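Local coordinates for excretory-secretory protein 2 (Ancylostoma ceylanicum, PDB 3NSW) that is secreted by a parasitic hookworm, has a netrin-like fold and probably acts as an immunomodulator, though its exact activity is not established, at residues 12-17 and 89-94; 23-28 and 46-51; 6-11 and 62-67. One frame throughout, in Å; residues are numbered along the deposited sequence.

Interaction 1: residues 12-17 and 89-94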
# COMPACT_ATOMS: atom_id res chain seq x y z
N SER A 12 -12.26 0.21 -1.90
CA SER A 12 -12.99 -0.47 -2.97
C SER A 12 -12.51 0.03 -4.33
O SER A 12 -12.37 -0.75 -5.27
CB SER A 12 -14.50 -0.25 -2.83
OG SER A 12 -14.83 1.12 -2.91
N GLU A 13 -12.25 1.34 -4.43
CA GLU A 13 -11.73 1.93 -5.67
C GLU A 13 -10.65 2.97 -5.39
O GLU A 13 -10.83 3.86 -4.56
CB GLU A 13 -12.87 2.55 -6.49
CG GLU A 13 -12.43 3.16 -7.82
CD GLU A 13 -13.57 3.68 -8.68
OE1 GLU A 13 -14.70 3.86 -8.16
OE2 GLU A 13 -13.34 3.92 -9.88
N ILE A 14 -9.53 2.85 -6.09
CA ILE A 14 -8.48 3.86 -6.01
C ILE A 14 -8.85 5.03 -6.91
O ILE A 14 -9.13 4.85 -8.10
CB ILE A 14 -7.09 3.30 -6.42
CG1 ILE A 14 -6.68 2.14 -5.51
CG2 ILE A 14 -6.04 4.41 -6.42
CD1 ILE A 14 -5.50 1.36 -6.03
N ARG A 15 -8.87 6.24 -6.33
CA ARG A 15 -9.15 7.46 -7.08
C ARG A 15 -7.98 8.44 -7.00
O ARG A 15 -7.09 8.29 -6.17
CB ARG A 15 -10.43 8.13 -6.55
CG ARG A 15 -11.65 7.21 -6.49
CD ARG A 15 -12.57 7.58 -5.33
NE ARG A 15 -11.83 7.69 -4.07
CZ ARG A 15 -12.40 7.84 -2.87
NH1 ARG A 15 -13.72 7.89 -2.75
NH2 ARG A 15 -11.63 7.94 -1.79
N GLN A 16 -8.00 9.47 -7.86
CA GLN A 16 -6.96 10.50 -7.87
C GLN A 16 -6.69 11.15 -6.49
O GLN A 16 -5.53 11.41 -6.13
CB GLN A 16 -7.28 11.59 -8.91
CG GLN A 16 -6.12 12.52 -9.22
CD GLN A 16 -4.93 11.79 -9.81
OE1 GLN A 16 -5.04 11.16 -10.85
NE2 GLN A 16 -3.78 11.87 -9.13
N GLU A 17 -7.75 11.41 -5.74
CA GLU A 17 -7.64 12.03 -4.42
C GLU A 17 -6.81 11.17 -3.47
O GLU A 17 -6.04 11.69 -2.65
CB GLU A 17 -9.01 12.28 -3.79
CG GLU A 17 -10.03 12.91 -4.71
CD GLU A 17 -10.93 11.89 -5.36
OE1 GLU A 17 -11.90 11.46 -4.70
OE2 GLU A 17 -10.68 11.53 -6.53
N PHE A 89 -3.61 3.34 2.32
CA PHE A 89 -4.72 2.63 1.70
C PHE A 89 -4.24 1.33 1.02
O PHE A 89 -3.07 1.23 0.61
CB PHE A 89 -5.52 3.52 0.72
CG PHE A 89 -4.78 3.90 -0.56
CD1 PHE A 89 -4.59 2.96 -1.60
CD2 PHE A 89 -4.29 5.19 -0.74
CE1 PHE A 89 -3.92 3.31 -2.78
CE2 PHE A 89 -3.63 5.55 -1.91
CZ PHE A 89 -3.44 4.61 -2.93
N VAL A 90 -5.13 0.36 0.94
CA VAL A 90 -4.79 -0.97 0.41
C VAL A 90 -5.89 -1.44 -0.54
O VAL A 90 -7.07 -1.30 -0.23
CB VAL A 90 -4.65 -2.02 1.55
CG1 VAL A 90 -4.07 -3.33 0.99
CG2 VAL A 90 -3.77 -1.49 2.68
N LYS A 91 -5.50 -2.00 -1.68
CA LYS A 91 -6.43 -2.54 -2.66
C LYS A 91 -5.83 -3.83 -3.23
O LYS A 91 -4.65 -3.87 -3.54
CB LYS A 91 -6.67 -1.52 -3.78
CG LYS A 91 -7.27 -2.09 -5.07
CD LYS A 91 -8.78 -1.90 -5.16
CE LYS A 91 -9.32 -2.61 -6.40
NZ LYS A 91 -10.66 -2.14 -6.83
N LEU A 92 -6.65 -4.87 -3.34
CA LEU A 92 -6.21 -6.12 -3.96
C LEU A 92 -5.74 -5.85 -5.39
O LEU A 92 -6.49 -5.31 -6.19
CB LEU A 92 -7.36 -7.14 -3.99
CG LEU A 92 -6.98 -8.59 -4.23
CD1 LEU A 92 -6.27 -9.13 -2.99
CD2 LEU A 92 -8.22 -9.41 -4.54
N HIS A 93 -4.51 -6.23 -5.69
CA HIS A 93 -3.94 -5.98 -7.01
C HIS A 93 -4.75 -6.65 -8.13
O HIS A 93 -4.99 -6.04 -9.18
CB HIS A 93 -2.47 -6.41 -7.07
CG HIS A 93 -1.80 -6.07 -8.36
ND1 HIS A 93 -1.63 -6.98 -9.38
CD2 HIS A 93 -1.25 -4.91 -8.79
CE1 HIS A 93 -1.01 -6.39 -10.39
NE2 HIS A 93 -0.77 -5.14 -10.06
N ASP A 94 -5.19 -7.88 -7.90
CA ASP A 94 -5.98 -8.64 -8.89
C ASP A 94 -7.37 -8.03 -9.12
O ASP A 94 -8.08 -8.45 -10.05
CB ASP A 94 -6.13 -10.11 -8.48
CG ASP A 94 -4.86 -10.92 -8.69
OD1 ASP A 94 -3.98 -10.51 -9.47
OD2 ASP A 94 -4.74 -12.00 -8.05

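Interaction 2: residues 23-28 and 46-51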
# COMPACT_ATOMS: atom_id res chain seq x y z
N GLU A 23 2.52 9.58 -0.19
CA GLU A 23 3.84 9.87 -0.71
C GLU A 23 4.28 8.84 -1.77
O GLU A 23 4.91 9.21 -2.77
CB GLU A 23 4.87 9.95 0.41
CG GLU A 23 6.21 10.54 -0.01
CD GLU A 23 6.08 11.88 -0.72
OE1 GLU A 23 5.31 12.75 -0.25
OE2 GLU A 23 6.75 12.07 -1.75
N THR A 24 3.96 7.58 -1.54
CA THR A 24 4.27 6.54 -2.53
C THR A 24 3.11 5.57 -2.70
O THR A 24 2.33 5.33 -1.76
CB THR A 24 5.54 5.72 -2.18
OG1 THR A 24 5.34 5.01 -0.95
CG2 THR A 24 6.80 6.60 -2.10
N VAL A 25 2.99 5.02 -3.89
CA VAL A 25 2.04 3.96 -4.17
C VAL A 25 2.86 2.80 -4.73
O VAL A 25 3.62 2.98 -5.67
CB VAL A 25 0.99 4.38 -5.21
CG1 VAL A 25 -0.05 3.28 -5.34
CG2 VAL A 25 0.32 5.71 -4.80
N ALA A 26 2.67 1.63 -4.13
CA ALA A 26 3.51 0.46 -4.41
C ALA A 26 2.71 -0.78 -4.76
O ALA A 26 1.57 -0.93 -4.36
CB ALA A 26 4.38 0.19 -3.20
N TYR A 27 3.37 -1.71 -5.47
CA TYR A 27 2.83 -3.02 -5.82
C TYR A 27 3.61 -3.94 -4.91
O TYR A 27 4.85 -3.99 -5.00
CB TYR A 27 3.16 -3.29 -7.30
CG TYR A 27 2.82 -4.65 -7.85
CD1 TYR A 27 1.91 -5.51 -7.21
CD2 TYR A 27 3.36 -5.06 -9.08
CE1 TYR A 27 1.59 -6.77 -7.77
CE2 TYR A 27 3.05 -6.30 -9.63
CZ TYR A 27 2.17 -7.14 -8.98
OH TYR A 27 1.86 -8.36 -9.54
N VAL A 28 2.92 -4.61 -3.98
CA VAL A 28 3.56 -5.42 -2.95
C VAL A 28 2.93 -6.81 -2.83
O VAL A 28 1.80 -7.02 -3.26
CB VAL A 28 3.48 -4.74 -1.55
CG1 VAL A 28 4.16 -3.35 -1.57
CG2 VAL A 28 2.04 -4.62 -1.07
N TYR A 46 4.91 2.86 -8.18
CA TYR A 46 4.29 3.53 -9.32
C TYR A 46 4.78 4.98 -9.36
O TYR A 46 5.17 5.54 -8.34
CB TYR A 46 2.77 3.46 -9.25
CG TYR A 46 2.21 2.05 -9.28
CD1 TYR A 46 2.03 1.37 -10.49
CD2 TYR A 46 1.85 1.39 -8.09
CE1 TYR A 46 1.51 0.07 -10.52
CE2 TYR A 46 1.33 0.09 -8.11
CZ TYR A 46 1.17 -0.56 -9.34
OH TYR A 46 0.65 -1.83 -9.38
N ASP A 47 4.77 5.58 -10.55
CA ASP A 47 5.24 6.95 -10.73
C ASP A 47 4.16 8.00 -10.44
O ASP A 47 4.05 9.00 -11.15
CB ASP A 47 5.84 7.11 -12.12
CG ASP A 47 7.06 6.24 -12.33
OD1 ASP A 47 8.00 6.34 -11.52
OD2 ASP A 47 7.09 5.48 -13.31
N VAL A 48 3.38 7.75 -9.39
CA VAL A 48 2.29 8.62 -8.93
C VAL A 48 2.29 8.69 -7.40
O VAL A 48 2.65 7.71 -6.73
CB VAL A 48 0.90 8.14 -9.43
CG1 VAL A 48 0.77 8.29 -10.94
CG2 VAL A 48 0.60 6.69 -8.98
N PRO A 49 1.89 9.85 -6.82
CA PRO A 49 1.50 11.11 -7.46
C PRO A 49 2.68 11.82 -8.12
O PRO A 49 2.48 12.72 -8.93
CB PRO A 49 0.95 11.95 -6.30
CG PRO A 49 1.64 11.43 -5.11
CD PRO A 49 1.82 9.95 -5.35
N LYS A 50 3.89 11.41 -7.77
CA LYS A 50 5.10 11.95 -8.38
C LYS A 50 5.97 10.80 -8.87
O LYS A 50 5.79 9.65 -8.46
CB LYS A 50 5.88 12.82 -7.38
CG LYS A 50 5.03 13.85 -6.62
CD LYS A 50 5.85 14.71 -5.66
CE LYS A 50 6.42 13.92 -4.49
NZ LYS A 50 5.36 13.19 -3.73
N THR A 51 6.92 11.11 -9.76
CA THR A 51 7.88 10.13 -10.25
C THR A 51 8.53 9.41 -9.07
O THR A 51 8.88 10.05 -8.06
CB THR A 51 8.95 10.78 -11.15
OG1 THR A 51 8.31 11.44 -12.24
CG2 THR A 51 9.91 9.72 -11.71
O HOH W 1 6.50 8.88 -5.81
O HOH W 2 5.05 10.71 -4.94
O HOH W 3 4.92 6.29 -5.80

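Interaction 3: residues 6-11 and 62-67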
# COMPACT_ATOMS: atom_id res chain seq x y z
N TYR A 6 -1.50 4.37 12.03
CA TYR A 6 -1.15 2.98 11.69
C TYR A 6 -2.40 2.12 11.61
O TYR A 6 -2.39 0.98 12.06
CB TYR A 6 -0.22 2.38 12.73
CG TYR A 6 1.15 2.97 12.75
CD1 TYR A 6 1.87 3.14 11.57
CD2 TYR A 6 1.74 3.35 13.96
CE1 TYR A 6 3.16 3.69 11.60
CE2 TYR A 6 3.01 3.89 14.00
CZ TYR A 6 3.72 4.05 12.82
OH TYR A 6 4.97 4.60 12.85
N CYS A 7 -3.47 2.69 11.07
CA CYS A 7 -4.68 1.92 10.81
C CYS A 7 -5.02 1.96 9.31
O CYS A 7 -5.83 2.77 8.87
CB CYS A 7 -5.82 2.43 11.67
SG CYS A 7 -5.50 2.22 13.45
N PRO A 8 -4.40 1.06 8.51
CA PRO A 8 -4.63 1.10 7.07
C PRO A 8 -6.08 0.81 6.73
O PRO A 8 -6.79 0.16 7.52
CB PRO A 8 -3.72 -0.02 6.53
CG PRO A 8 -2.80 -0.35 7.63
CD PRO A 8 -3.49 -0.02 8.90
N LYS A 9 -6.54 1.32 5.60
CA LYS A 9 -7.92 1.08 5.19
C LYS A 9 -7.94 0.35 3.87
O LYS A 9 -7.10 0.60 3.03
CB LYS A 9 -8.69 2.40 5.08
CG LYS A 9 -8.11 3.39 4.09
CD LYS A 9 -8.95 4.66 4.05
CE LYS A 9 -8.48 5.62 2.96
NZ LYS A 9 -9.28 6.88 2.95
N MET A 10 -8.94 -0.52 3.69
CA MET A 10 -9.19 -1.15 2.41
C MET A 10 -9.98 -0.17 1.56
O MET A 10 -10.95 0.42 2.05
CB MET A 10 -10.02 -2.43 2.56
CG MET A 10 -9.35 -3.56 3.31
SD MET A 10 -7.75 -4.08 2.67
CE MET A 10 -8.09 -4.44 0.96
N LEU A 11 -9.56 0.01 0.31
CA LEU A 11 -10.30 0.84 -0.64
C LEU A 11 -10.98 -0.04 -1.68
O LEU A 11 -10.34 -0.92 -2.27
CB LEU A 11 -9.37 1.80 -1.38
CG LEU A 11 -8.82 3.09 -0.77
CD1 LEU A 11 -8.18 3.88 -1.90
CD2 LEU A 11 -9.90 3.91 -0.09
N LEU A 62 4.32 -3.28 7.28
CA LEU A 62 3.15 -2.41 7.44
C LEU A 62 2.51 -2.67 8.79
O LEU A 62 1.96 -3.74 9.03
CB LEU A 62 2.14 -2.69 6.31
CG LEU A 62 0.82 -1.91 6.38
CD1 LEU A 62 1.07 -0.41 6.19
CD2 LEU A 62 -0.16 -2.45 5.32
N ARG A 63 2.59 -1.69 9.69
CA ARG A 63 1.99 -1.81 11.01
C ARG A 63 0.48 -1.58 10.97
O ARG A 63 0.00 -0.70 10.24
CB ARG A 63 2.67 -0.82 11.96
CG ARG A 63 2.14 -0.86 13.38
CD ARG A 63 3.10 -0.14 14.31
NE ARG A 63 2.37 0.37 15.47
CZ ARG A 63 2.91 1.07 16.46
NH1 ARG A 63 4.21 1.36 16.46
NH2 ARG A 63 2.14 1.49 17.44
N ASP A 64 -0.28 -2.35 11.76
CA ASP A 64 -1.73 -2.17 11.88
C ASP A 64 -2.14 -2.21 13.35
O ASP A 64 -2.11 -3.27 13.98
CB ASP A 64 -2.52 -3.22 11.07
CG ASP A 64 -4.05 -3.08 11.22
OD1 ASP A 64 -4.53 -2.02 11.68
OD2 ASP A 64 -4.77 -4.04 10.89
N ASP A 65 -2.53 -1.05 13.87
CA ASP A 65 -2.93 -0.89 15.27
C ASP A 65 -4.44 -1.08 15.49
O ASP A 65 -4.90 -1.08 16.64
CB ASP A 65 -2.55 0.51 15.75
CG ASP A 65 -1.08 0.61 16.15
OD1 ASP A 65 -0.33 -0.38 16.06
OD2 ASP A 65 -0.68 1.71 16.57
N CYS A 66 -5.20 -1.21 14.41
CA CYS A 66 -6.67 -1.25 14.49
C CYS A 66 -7.25 -2.61 14.15
O CYS A 66 -8.02 -3.17 14.93
CB CYS A 66 -7.31 -0.19 13.57
SG CYS A 66 -7.26 1.50 14.19
N GLY A 67 -6.88 -3.14 12.98
CA GLY A 67 -7.45 -4.39 12.49
C GLY A 67 -8.65 -4.16 11.58
O GLY A 67 -9.52 -5.01 11.47
O HOH W 4 -6.86 -0.62 10.06

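Interaction 1: residues 12-17 and 89-94
Ile14 lies across Lys91 and Phe89 where, in this netrin-like fold, the chain leaving strand 9-10 passes over strand 88-92 on its way to helix 16-20. Its side chain is directed at the strand and is the apolar centre of the contact. CD1 rests against the first methylenes of the lysine, 3.8 Å from Lys91 CB, while CG1 approaches the phenylalanine obliquely, 4.1 Å from Phe89 CE1. The isoleucine and phenylalanine side chains cross at about a right angle, and CE1 is the ring atom that Ile14 meets. With CG1 anti to the carbonyl carbon (chi1 -60°), the longer arm of Ile14 is laid on the strand. The buried ring of Phe89 also packs on Leu11, Val22 and Asp18.

Lys91 suits its place because it is apolar along its chain and charged at its end. The first methylenes support Ile14; the chain then bends at chi2 (98°) and carries the ammonium group past the isoleucine to the backbone at Ser12. There it meets Glu100 of helix 98-104 in a salt bridge, and the other oxygen of that carboxylate accepts a bond from the backbone N of Ile14. One glutamate thus ties the C-terminal helix to both segments, and its charge would be expected to favour the protonated lysine. Across the contact Lys91 NZ donates to Ser12 O at 2.7 Å, with the nitrogen tilted 32° from the carbonyl plane.

Interaction 2: residues 23-28 and 46-51
The backbones of strand 24-33 and the irregular segment 46-51 are nearest at Val25 and Tyr46, where Tyr46 N donates to Val25 O over 2.8 Å, with an N-H...O angle of 151°. Segment 46-51 continues from strand 37-45, the antiparallel neighbour of 24-33 in the netrin-like sheet, and this bond carries on their pairing. Water 3 then takes over: it accepts from Val25 N and lies within hydrogen-bonding distance of Tyr46 O and Val48 O.

Val25 points into the contact with its two methyls divided between neighbours, CG1 lying 3.8 Å from Tyr46 CD2 and CG2 facing Val48. The Tyr46 ring, swung beside its own backbone N (chi1 -61°), runs obliquely along the strand; Val25 O is near its plane at the edge, and its hydroxyl end reaches Tyr27, with Tyr46 OH 3.6 Å from Tyr27 CB. Leu104 of helix 98-104 packs on Val25, Tyr46 and Val48, covering part of this apolar patch. Past the cis peptide bond before Pro49, Lys50 bends back at chi3 and chi4, and Lys50 NZ forms a salt bridge with Glu23 OE2 at 2.7 Å, approaching from above the carboxylate plane.

Water 2 accepts from Lys50 NZ and donates to Glu23 O, a second link to the same residue. At the solvent-exposed border of a buried apolar patch, opposite charges thus probably help keep the loop against the strand.

Interaction 3: residues 6-11 and 62-67
Leu62 meets Pro8 at the start of the contact: the two side chains lie antiparallel alongside one another, with Leu62 CD2 4.1 Å from Pro8 CG. Next, Arg63 extends from CG to NE along one face of the Tyr6 ring. Its CD sits over that face, 4.0 Å from the ring centroid, a CH-pi contact, and the guanidinium continues the overlap with its plane 26° from the ring's. A long arginine suits this position because its methylenes cover the aromatic while its charged end carries on to Asp65.

Asp64 turns back on its own backbone through OD1. The bond from Cys66 N is an Asx turn, and the one from Gly67 N extends it to an Asx motif; water 4 joins this oxygen to Pro8 O. The turn shapes the chain just past strand 59-63, an outermost strand of the netrin-like sheet. Asp65 N then donates to Tyr6 O at 2.7 Å, nearly straight at 169°. The Asp65 carboxylate receives Arg63 side-on, NE to OD1 and NH2 to OD2, and also pairs with Arg36, so its negative charge probably eases the closeness of two arginines.

Cys66 SG closes a disulfide with Cys7 SG at 2.0 Å (chi3 73°), both sulfurs lying anti to their carbonyl carbons. Gly67, at a positive phi that glycine readily adopts, brings its N to Asp64 OD1 at 2.9 Å.

Overall arrangement
All three contacts reach the same mixed sheet. Interactions 1 and 3, with centres about 14 Å apart, share a direct seam: strands 9-10 and 88-92 lie side by side, and the backbone of Val90 probably bonds at both ends, Val90 N to Lys9 O and Val90 O to Leu11 N, each at 2.9 Å. Interactions 1 and 2, about 12 Å apart between centres, meet through aromatics, His93 CG lying 3.5 Å from Tyr27 CE1, and helix 98-104 packs on both. Interactions 2 and 3 lie on opposite sides of the chain's centre, about 18 Å apart between centres, and do not touch; only interaction 3 contains a disulfide.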